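Local coordinates for protein aminotransferase (Neisseria meningitidis Z2491, PDB 3JTX) that probably catalyses pyridoxal-phosphate-dependent transfer of amino groups between amino acids and keto acids, as a class I and II aminotransferase, at residues Phe14-Glu19 and Gly356-Arg361; Pro126-Gln131 and Gly366-Gly371; Pro152-Asp157 and Tyr328-Val333. All blocks are in the same frame, centred on the assembly; numbering follows the deposited sequence.

Interactions 1 and 2 share the part of the chain that runs from strand 354-355 to strand 372-376; interaction 3 reaches it through Trp-330, whose ring meets Gly-356 and Gly-369. Interactions 1 and 3 are partly buried, 1 the farthest from the centre of the chain (about 17 Å between centres). In it, helix 13-20 rests on the 3-10 segment and the residue after it through an arginine, a phenylalanine and a water. Interaction 2 is buried and joins the end of a strand of the seven-stranded sheet to a proline turn, by close packing of rings and amide. Interaction 3 brings another loop of the large sheet to strand 328-332 through one aromatic pair.

Interaction 1: residues Phe14-Glu19 and Gly356-Arg361; sequences FARLHE and GRFLAR
Arg-16 of helix 13-20 lies against Phe-358, which sits in the 3-10 segment 356-359 that follows strand 354-355 of the small antiparallel sheet. Within what is probably a PLP-dependent aminotransferase fold, the contact joins the chain's N-terminal part to a region more than 300 residues later. The apolar share comes first. Of the Arg-16 side chain, CB alone lies over one face of the Phe-358 ring, displaced toward its rim, 4.1 Å from CD2. The backbone N of Leu-17 is 4.1 Å from Phe-358 CE2, while its side chain packs on Pro-355. An arginine suits this half-exposed place because its long chain carries the charged end on to CB and the carbonyl of Phe-358, turned there by the bend at chi3 (-84°); guanidinium and ring planes are 35° apart. Phe-358 CB lies over one guanidinium face, 3.6 Å from NH2 of Arg-16.

Among polar contacts, Arg-16 NH2 is modelled only 2.4 Å from Phe-358 O at a poor angle, a doubtful approach and not a hydrogen bond. A water at the guanidinium edge, in its plane, is more convincing: it accepts from Arg-16 NH2 at 3.2 Å and donates to Ala-360 O at 3.1 Å.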
loop_
_atom_site.group_PDB
_atom_site.type_symbol
_atom_site.label_atom_id
_atom_site.label_comp_id
_atom_site.label_asym_id
_atom_site.label_seq_id
_atom_site.Cartn_x
_atom_site.Cartn_y
_atom_site.Cartn_z
ATOM N N PHE A 14 21.431 7.087 -0.428
ATOM C CA PHE A 14 22.355 6.853 0.707
ATOM C C PHE A 14 23.221 5.624 0.471
ATOM O O PHE A 14 24.386 5.596 0.889
ATOM C CB PHE A 14 21.624 6.727 2.057
ATOM C CG PHE A 14 21.313 5.295 2.460
ATOM C CD1 PHE A 14 22.289 4.494 3.061
ATOM C CD2 PHE A 14 20.053 4.743 2.215
ATOM C CE1 PHE A 14 22.010 3.174 3.423
ATOM C CE2 PHE A 14 19.765 3.419 2.574
ATOM C CZ PHE A 14 20.747 2.635 3.179
ATOM N N ALA A 15 22.662 4.611 -0.193
ATOM C CA ALA A 15 23.425 3.403 -0.516
ATOM C C ALA A 15 24.577 3.673 -1.478
ATOM O O ALA A 15 25.588 2.986 -1.424
ATOM C CB ALA A 15 22.510 2.300 -1.072
ATOM N N ARG A 16 24.440 4.667 -2.344
ATOM C CA ARG A 16 25.468 4.936 -3.373
ATOM C C ARG A 16 26.768 5.508 -2.824
ATOM O O ARG A 16 27.799 5.493 -3.505
ATOM C CB ARG A 16 24.932 5.873 -4.443
ATOM C CG ARG A 16 23.889 5.220 -5.320
ATOM C CD ARG A 16 23.792 5.961 -6.626
ATOM N NE ARG A 16 22.915 7.126 -6.532
ATOM C CZ ARG A 16 22.877 8.114 -7.424
ATOM N NH1 ARG A 16 23.692 8.116 -8.485
ATOM N NH2 ARG A 16 22.027 9.118 -7.247
ATOM N N LEU A 17 26.713 6.021 -1.602
ATOM C CA LEU A 17 27.907 6.457 -0.922
ATOM C C LEU A 17 28.922 5.297 -0.847
ATOM O O LEU A 17 30.114 5.504 -1.063
ATOM C CB LEU A 17 27.564 6.998 0.476
ATOM C CG LEU A 17 28.681 7.816 1.121
ATOM C CD1 LEU A 17 28.994 9.027 0.249
ATOM C CD2 LEU A 17 28.333 8.221 2.569
ATOM N N HIS A 18 28.430 4.079 -0.596
ATOM C CA HIS A 18 29.292 2.922 -0.379
ATOM C C HIS A 18 30.192 2.624 -1.579
ATOM O O HIS A 18 31.403 2.558 -1.419
ATOM C CB HIS A 18 28.479 1.675 0.003
ATOM C CG HIS A 18 29.333 0.509 0.389
ATOM N ND1 HIS A 18 30.041 0.465 1.572
ATOM C CD2 HIS A 18 29.625 -0.640 -0.267
ATOM C CE1 HIS A 18 30.724 -0.663 1.632
ATOM N NE2 HIS A 18 30.491 -1.350 0.530
ATOM N N GLU A 19 29.612 2.471 -2.770
ATOM C CA GLU A 19 30.410 2.241 -3.996
ATOM C C GLU A 19 31.454 3.344 -4.161
ATOM O O GLU A 19 32.612 3.066 -4.480
ATOM C CB GLU A 19 29.539 2.200 -5.266
ATOM C CG GLU A 19 28.879 0.852 -5.613
ATOM C CD GLU A 19 27.870 0.959 -6.795
ATOM O OE1 GLU A 19 27.997 1.880 -7.644
ATOM O OE2 GLU A 19 26.947 0.117 -6.880
ATOM N N GLY A 356 25.992 15.734 -3.139
ATOM C CA GLY A 356 24.755 16.300 -3.690
ATOM C C GLY A 356 24.426 15.792 -5.078
ATOM O O GLY A 356 23.253 15.702 -5.457
ATOM N N ARG A 357 25.448 15.452 -5.852
ATOM C CA ARG A 357 25.239 14.928 -7.208
ATOM C C ARG A 357 24.372 13.663 -7.197
ATOM O O ARG A 357 23.674 13.362 -8.177
ATOM C CB ARG A 357 26.586 14.689 -7.916
ATOM C CG ARG A 357 27.376 13.499 -7.394
ATOM C CD ARG A 357 28.781 13.470 -7.979
ATOM N NE ARG A 357 29.539 14.650 -7.577
ATOM C CZ ARG A 357 30.729 14.990 -8.061
ATOM N NH1 ARG A 357 31.330 14.240 -8.979
ATOM N NH2 ARG A 357 31.337 16.080 -7.610
ATOM N N PHE A 358 24.371 12.949 -6.076
ATOM C CA PHE A 358 23.569 11.730 -5.964
ATOM C C PHE A 358 22.068 11.968 -5.829
ATOM O O PHE A 358 21.282 11.012 -5.946
ATOM C CB PHE A 358 24.068 10.860 -4.795
ATOM C CG PHE A 358 25.471 10.287 -4.984
ATOM C CD1 PHE A 358 26.094 10.249 -6.227
ATOM C CD2 PHE A 358 26.149 9.753 -3.901
ATOM C CE1 PHE A 358 27.380 9.698 -6.375
ATOM C CE2 PHE A 358 27.437 9.203 -4.042
ATOM C CZ PHE A 358 28.045 9.179 -5.271
ATOM N N LEU A 359 21.666 13.215 -5.562
ATOM C CA LEU A 359 20.252 13.584 -5.407
ATOM C C LEU A 359 19.704 14.334 -6.622
ATOM O O LEU A 359 18.570 14.843 -6.590
ATOM C CB LEU A 359 20.073 14.475 -4.155
ATOM C CG LEU A 359 20.489 13.850 -2.821
ATOM C CD1 LEU A 359 20.353 14.854 -1.668
ATOM C CD2 LEU A 359 19.627 12.628 -2.574
ATOM N N ALA A 360 20.511 14.420 -7.683
ATOM C CA ALA A 360 20.177 15.251 -8.825
ATOM C C ALA A 360 20.477 14.564 -10.153
ATOM O O ALA A 360 21.288 13.633 -10.228
ATOM C CB ALA A 360 20.938 16.556 -8.739
ATOM N N ARG A 361 19.791 15.032 -11.192
ATOM C CA ARG A 361 20.132 14.705 -12.562
ATOM C C ARG A 361 20.792 15.885 -13.285
ATOM O O ARG A 361 20.514 17.044 -13.022
ATOM C CB ARG A 361 18.899 14.255 -13.348
ATOM C CG ARG A 361 19.325 13.378 -14.506
ATOM C CD ARG A 361 18.247 12.961 -15.369
ATOM N NE ARG A 361 17.410 11.898 -14.818
ATOM C CZ ARG A 361 16.405 11.368 -15.504
ATOM N NH1 ARG A 361 16.155 11.809 -16.735
ATOM N NH2 ARG A 361 15.649 10.418 -14.976
HETATM O O HOH W 1 22.622 10.824 -9.913
#

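Interaction 2: residues Pro126-Gln131 and Gly366-Gly371; sequences PNPFYQ and GNPGEG
A cis-proline bend, where Asn-127 passes into Pro-128 at the end of strand 122-127, receives the ring of Pro-368, the second residue of a type I beta turn from Asn-367 to Glu-370. CG of Pro-368 comes to 3.2 Å from the carbonyl O of Asn-127. Its CD lies 3.3 Å from Asn-127 ND2, the Asn-127 side chain running roughly perpendicular to that of Pro-368. CG of Asn-127 is anti to the backbone N (chi1 -165°), which carries the amide out to the proline. This nitrogen only packs against the ring: its hydrogen bonds go to Arg-361 O and Asn-148 OD1, which fix the amide's rotation. The Pro-128 and Pro-368 rings lie alongside, pointing opposite ways, Pro-128 CD 4.0 Å from Pro-368 CG.

The strand belongs to the seven-stranded sheet of the large domain of the PLP-dependent aminotransferase fold, whereas the turn leads into strand 372-376 of the small antiparallel sheet, so the contact links a strand end of one to the loop before the other. Proline suits the second position of the turn because its ring holds phi near the value a type I turn needs (-78° here). Asn-367 suits the first, where it makes an Asx turn: OD1 accepts from Gly-369 N at 2.7 Å, in the carbonyl plane. Gly-369, with no side chain, fits beside that OD1; CA of Gly-369 is 4.2 Å from Pro-128 CG.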
loop_
_atom_site.group_PDB
_atom_site.type_symbol
_atom_site.label_atom_id
_atom_site.label_comp_id
_atom_site.label_asym_id
_atom_site.label_seq_id
_atom_site.Cartn_x
_atom_site.Cartn_y
_atom_site.Cartn_z
ATOM N N PRO A 126 11.317 19.184 -9.000
ATOM C CA PRO A 126 12.503 19.960 -8.665
ATOM C C PRO A 126 13.762 19.127 -8.911
ATOM O O PRO A 126 13.678 17.888 -9.035
ATOM C CB PRO A 126 12.320 20.246 -7.172
ATOM C CG PRO A 126 11.498 19.096 -6.695
ATOM C CD PRO A 126 10.528 18.863 -7.798
ATOM N N ASN A 127 14.901 19.813 -9.003
ATOM C CA ASN A 127 16.206 19.168 -9.176
ATOM C C ASN A 127 17.241 19.986 -8.402
ATOM O O ASN A 127 17.485 21.143 -8.758
ATOM C CB ASN A 127 16.560 19.096 -10.647
ATOM C CG ASN A 127 17.707 18.147 -10.945
ATOM O OD1 ASN A 127 17.911 17.138 -10.257
ATOM N ND2 ASN A 127 18.447 18.448 -12.027
ATOM N N PRO A 128 17.832 19.408 -7.324
ATOM C CA PRO A 128 17.728 18.031 -6.814
ATOM C C PRO A 128 16.311 17.560 -6.476
ATOM O O PRO A 128 15.445 18.374 -6.105
ATOM C CB PRO A 128 18.601 18.050 -5.545
ATOM C CG PRO A 128 19.529 19.162 -5.729
ATOM C CD PRO A 128 18.742 20.212 -6.493
ATOM N N PHE A 129 16.094 16.247 -6.601
ATOM C CA PHE A 129 14.759 15.656 -6.474
ATOM C C PHE A 129 14.708 14.569 -5.402
ATOM O O PHE A 129 15.733 14.100 -4.919
ATOM C CB PHE A 129 14.293 15.097 -7.834
ATOM C CG PHE A 129 15.135 13.968 -8.374
ATOM C CD1 PHE A 129 16.283 14.227 -9.117
ATOM C CD2 PHE A 129 14.762 12.644 -8.174
ATOM C CE1 PHE A 129 17.060 13.194 -9.614
ATOM C CE2 PHE A 129 15.524 11.602 -8.684
ATOM C CZ PHE A 129 16.683 11.879 -9.399
ATOM N N TYR A 130 13.491 14.192 -5.027
ATOM C CA TYR A 130 13.251 13.039 -4.162
ATOM C C TYR A 130 12.946 11.857 -5.056
ATOM O O TYR A 130 12.100 11.944 -5.955
ATOM C CB TYR A 130 12.084 13.318 -3.204
ATOM C CG TYR A 130 11.712 12.207 -2.240
ATOM C CD1 TYR A 130 12.626 11.704 -1.319
ATOM C CD2 TYR A 130 10.410 11.709 -2.202
ATOM C CE1 TYR A 130 12.247 10.708 -0.395
ATOM C CE2 TYR A 130 10.026 10.710 -1.285
ATOM C CZ TYR A 130 10.941 10.212 -0.396
ATOM O OH TYR A 130 10.540 9.215 0.494
ATOM N N GLN A 131 13.663 10.765 -4.797
ATOM C CA GLN A 131 13.610 9.492 -5.549
ATOM C C GLN A 131 12.243 9.099 -6.116
ATOM O O GLN A 131 12.130 8.773 -7.310
ATOM C CB GLN A 131 14.134 8.348 -4.626
ATOM C CG GLN A 131 13.314 8.181 -3.241
ATOM C CD GLN A 131 14.195 8.005 -1.969
ATOM O OE1 GLN A 131 13.883 7.201 -1.067
ATOM N NE2 GLN A 131 15.279 8.751 -1.900
ATOM N N GLY A 366 23.675 22.116 -16.172
ATOM C CA GLY A 366 24.524 21.390 -15.211
ATOM C C GLY A 366 23.733 20.637 -14.144
ATOM O O GLY A 366 22.495 20.757 -14.094
ATOM N N ASN A 367 24.448 19.846 -13.321
ATOM C CA ASN A 367 23.874 19.067 -12.205
ATOM C C ASN A 367 23.816 19.969 -10.972
ATOM O O ASN A 367 24.868 20.330 -10.428
ATOM C CB ASN A 367 24.719 17.800 -11.936
ATOM C CG ASN A 367 24.218 16.977 -10.745
ATOM O OD1 ASN A 367 23.896 17.519 -9.691
ATOM N ND2 ASN A 367 24.157 15.657 -10.913
ATOM N N PRO A 368 22.592 20.354 -10.540
ATOM C CA PRO A 368 22.469 21.320 -9.453
ATOM C C PRO A 368 22.718 20.718 -8.047
ATOM O O PRO A 368 22.590 21.431 -7.052
ATOM C CB PRO A 368 21.026 21.810 -9.597
ATOM C CG PRO A 368 20.300 20.627 -10.131
ATOM C CD PRO A 368 21.268 19.948 -11.053
ATOM N N GLY A 369 23.020 19.416 -7.986
ATOM C CA GLY A 369 23.535 18.775 -6.782
ATOM C C GLY A 369 25.044 18.875 -6.623
ATOM O O GLY A 369 25.558 18.824 -5.510
ATOM N N GLU A 370 25.767 19.036 -7.726
ATOM C CA GLU A 370 27.230 19.130 -7.656
ATOM C C GLU A 370 27.655 20.345 -6.847
ATOM O O GLU A 370 27.051 21.414 -6.950
ATOM C CB GLU A 370 27.848 19.250 -9.039
ATOM C CG GLU A 370 27.928 17.967 -9.812
ATOM C CD GLU A 370 28.702 18.118 -11.126
ATOM O OE1 GLU A 370 29.362 19.160 -11.318
ATOM O OE2 GLU A 370 28.635 17.185 -11.957
ATOM N N GLY A 371 28.697 20.180 -6.034
ATOM C CA GLY A 371 29.220 21.295 -5.249
ATOM C C GLY A 371 28.573 21.461 -3.888
ATOM O O GLY A 371 28.903 22.403 -3.162
#

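Interaction 3: residues Pro152-Asp157 and Tyr328-Val333; sequences PSFNPD and YIWLKV
An offset edge-to-face aromatic pair, Phe-154 with Trp-330, bridges a loop of the large sheet and the outermost strand of the small one. Phe-154 belongs to the irregular stretch after strand 143-148, itself an outer strand of the seven-stranded sheet of the aminotransferase fold; Trp-330 stands in the middle of strand 328-332, in the three-stranded antiparallel sheet.

The indole turns its five-membered ring to the phenyl. Its CD1 and NE1 reach over one face of Phe-154, CD1 being 3.5 Å from CE1 of the phenylalanine. The ring centroids are 4.9 Å apart and the planes stand at 79°, so the meeting is almost perpendicular. Such a geometry probably gains from electrostatics as well as dispersion, because the hydrogens carried by the pyrrole edge are partly positive and the phenyl face is electron-rich. Tryptophan therefore suits this buried place: one edge can meet Phe-154 while the broad faces remain for other neighbours. Trp-330 stacks on Tyr-372 of the adjacent strand, touches Pro-180, and lays its six-membered ring against Pro-128. Its neighbours in sequence, Ile-329 and Leu-331, pack instead on helices 294-314 and 338-349, respectively.

On the indole side, CG of Trp-330 is anti to the backbone N (chi1 -174°), which swings the ring out from the strand toward the loop. Phe-154 is offered by a loop backbone in the left-handed helical region, with a positive phi of 60°, and its side chain also touches Ser-181. An ST turn spans the phenylalanine: Asn-155 N donates to Ser-153 OG over 3.0 Å, in a nearly straight bond.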
loop_
_atom_site.group_PDB
_atom_site.type_symbol
_atom_site.label_atom_id
_atom_site.label_comp_id
_atom_site.label_asym_id
_atom_site.label_seq_id
_atom_site.Cartn_x
_atom_site.Cartn_y
_atom_site.Cartn_z
ATOM N N PRO A 152 20.827 31.455 -4.463
ATOM C CA PRO A 152 20.714 31.306 -2.995
ATOM C C PRO A 152 19.339 30.891 -2.445
ATOM O O PRO A 152 19.258 30.466 -1.300
ATOM C CB PRO A 152 21.059 32.708 -2.478
ATOM C CG PRO A 152 20.582 33.631 -3.573
ATOM C CD PRO A 152 20.783 32.875 -4.874
ATOM N N SER A 153 18.272 31.038 -3.223
ATOM C CA SER A 153 16.928 30.693 -2.740
ATOM C C SER A 153 16.672 29.178 -2.756
ATOM O O SER A 153 15.965 28.654 -1.887
ATOM C CB SER A 153 15.866 31.385 -3.594
ATOM O OG SER A 153 15.718 30.733 -4.856
ATOM N N PHE A 154 17.255 28.502 -3.746
ATOM C CA PHE A 154 16.960 27.102 -4.084
ATOM C C PHE A 154 15.486 26.864 -4.472
ATOM O O PHE A 154 15.017 25.729 -4.430
ATOM C CB PHE A 154 17.423 26.134 -2.975
ATOM C CG PHE A 154 18.865 26.290 -2.612
ATOM C CD1 PHE A 154 19.852 25.705 -3.381
ATOM C CD2 PHE A 154 19.236 27.056 -1.517
ATOM C CE1 PHE A 154 21.192 25.873 -3.070
ATOM C CE2 PHE A 154 20.576 27.228 -1.188
ATOM C CZ PHE A 154 21.554 26.634 -1.961
ATOM N N ASN A 155 14.770 27.920 -4.876
ATOM C CA ASN A 155 13.440 27.748 -5.472
ATOM C C ASN A 155 13.582 27.194 -6.886
ATOM O O ASN A 155 14.595 27.434 -7.527
ATOM C CB ASN A 155 12.678 29.072 -5.534
ATOM C CG ASN A 155 12.455 29.695 -4.164
ATOM O OD1 ASN A 155 12.507 30.920 -4.017
ATOM N ND2 ASN A 155 12.223 28.870 -3.163
ATOM N N PRO A 156 12.567 26.452 -7.379
ATOM C CA PRO A 156 12.617 25.877 -8.733
ATOM C C PRO A 156 12.634 26.922 -9.846
ATOM O O PRO A 156 11.901 27.897 -9.770
ATOM C CB PRO A 156 11.322 25.057 -8.827
ATOM C CG PRO A 156 10.804 24.939 -7.432
ATOM C CD PRO A 156 11.301 26.132 -6.696
ATOM N N ASP A 157 13.462 26.697 -10.868
ATOM C CA ASP A 157 13.547 27.571 -12.036
ATOM C C ASP A 157 12.648 27.043 -13.151
ATOM O O ASP A 157 13.066 26.256 -14.005
ATOM C CB ASP A 157 14.994 27.680 -12.525
ATOM C CG ASP A 157 15.172 28.724 -13.616
ATOM O OD1 ASP A 157 14.173 29.282 -14.106
ATOM O OD2 ASP A 157 16.329 28.995 -13.980
ATOM N N TYR A 328 17.975 19.149 7.404
ATOM C CA TYR A 328 19.157 19.090 6.537
ATOM C C TYR A 328 19.919 20.396 6.516
ATOM O O TYR A 328 19.320 21.482 6.618
ATOM C CB TYR A 328 18.763 18.741 5.101
ATOM C CG TYR A 328 18.036 17.439 5.008
ATOM C CD1 TYR A 328 18.699 16.226 5.229
ATOM C CD2 TYR A 328 16.690 17.408 4.705
ATOM C CE1 TYR A 328 18.015 15.011 5.144
ATOM C CE2 TYR A 328 15.997 16.206 4.620
ATOM C CZ TYR A 328 16.655 15.015 4.829
ATOM O OH TYR A 328 15.925 13.835 4.770
ATOM N N ILE A 329 21.243 20.279 6.414
ATOM C CA ILE A 329 22.103 21.370 6.002
ATOM C C ILE A 329 22.601 20.994 4.585
ATOM O O ILE A 329 23.186 19.927 4.383
ATOM C CB ILE A 329 23.302 21.543 6.940
ATOM C CG1 ILE A 329 22.836 21.919 8.357
ATOM C CG2 ILE A 329 24.238 22.613 6.409
ATOM C CD1 ILE A 329 23.979 22.064 9.343
ATOM N N TRP A 330 22.325 21.861 3.616
ATOM C CA TRP A 330 22.793 21.693 2.233
ATOM C C TRP A 330 24.074 22.508 2.131
ATOM O O TRP A 330 24.054 23.700 1.803
ATOM C CB TRP A 330 21.667 22.163 1.291
ATOM C CG TRP A 330 21.796 21.997 -0.213
ATOM C CD1 TRP A 330 21.584 22.985 -1.159
ATOM C CD2 TRP A 330 22.037 20.794 -0.950
ATOM N NE1 TRP A 330 21.703 22.470 -2.419
ATOM C CE2 TRP A 330 21.995 21.131 -2.324
ATOM C CE3 TRP A 330 22.302 19.467 -0.586
ATOM C CZ2 TRP A 330 22.221 20.188 -3.337
ATOM C CZ3 TRP A 330 22.542 18.528 -1.596
ATOM C CH2 TRP A 330 22.477 18.887 -2.949
ATOM N N LEU A 331 25.196 21.862 2.429
ATOM C CA LEU A 331 26.456 22.555 2.633
ATOM C C LEU A 331 27.234 22.772 1.329
ATOM O O LEU A 331 27.592 21.816 0.628
ATOM C CB LEU A 331 27.318 21.784 3.640
ATOM C CG LEU A 331 28.631 22.478 4.018
ATOM C CD1 LEU A 331 28.339 23.760 4.820
ATOM C CD2 LEU A 331 29.566 21.548 4.793
ATOM N N LYS A 332 27.500 24.036 1.018
ATOM C CA LYS A 332 28.318 24.396 -0.134
ATOM C C LYS A 332 29.772 23.997 0.119
ATOM O O LYS A 332 30.385 24.425 1.099
ATOM C CB LYS A 332 28.207 25.903 -0.422
ATOM C CG LYS A 332 28.869 26.354 -1.734
ATOM C CD LYS A 332 28.728 27.879 -1.945
ATOM C CE LYS A 332 29.808 28.438 -2.876
ATOM N NZ LYS A 332 29.666 29.917 -3.124
ATOM N N VAL A 333 30.301 23.164 -0.776
ATOM C CA VAL A 333 31.663 22.678 -0.710
ATOM C C VAL A 333 32.606 23.746 -1.293
ATOM O O VAL A 333 32.467 24.120 -2.463
ATOM C CB VAL A 333 31.813 21.360 -1.506
ATOM C CG1 VAL A 333 33.285 20.918 -1.562
ATOM C CG2 VAL A 333 30.910 20.278 -0.889
#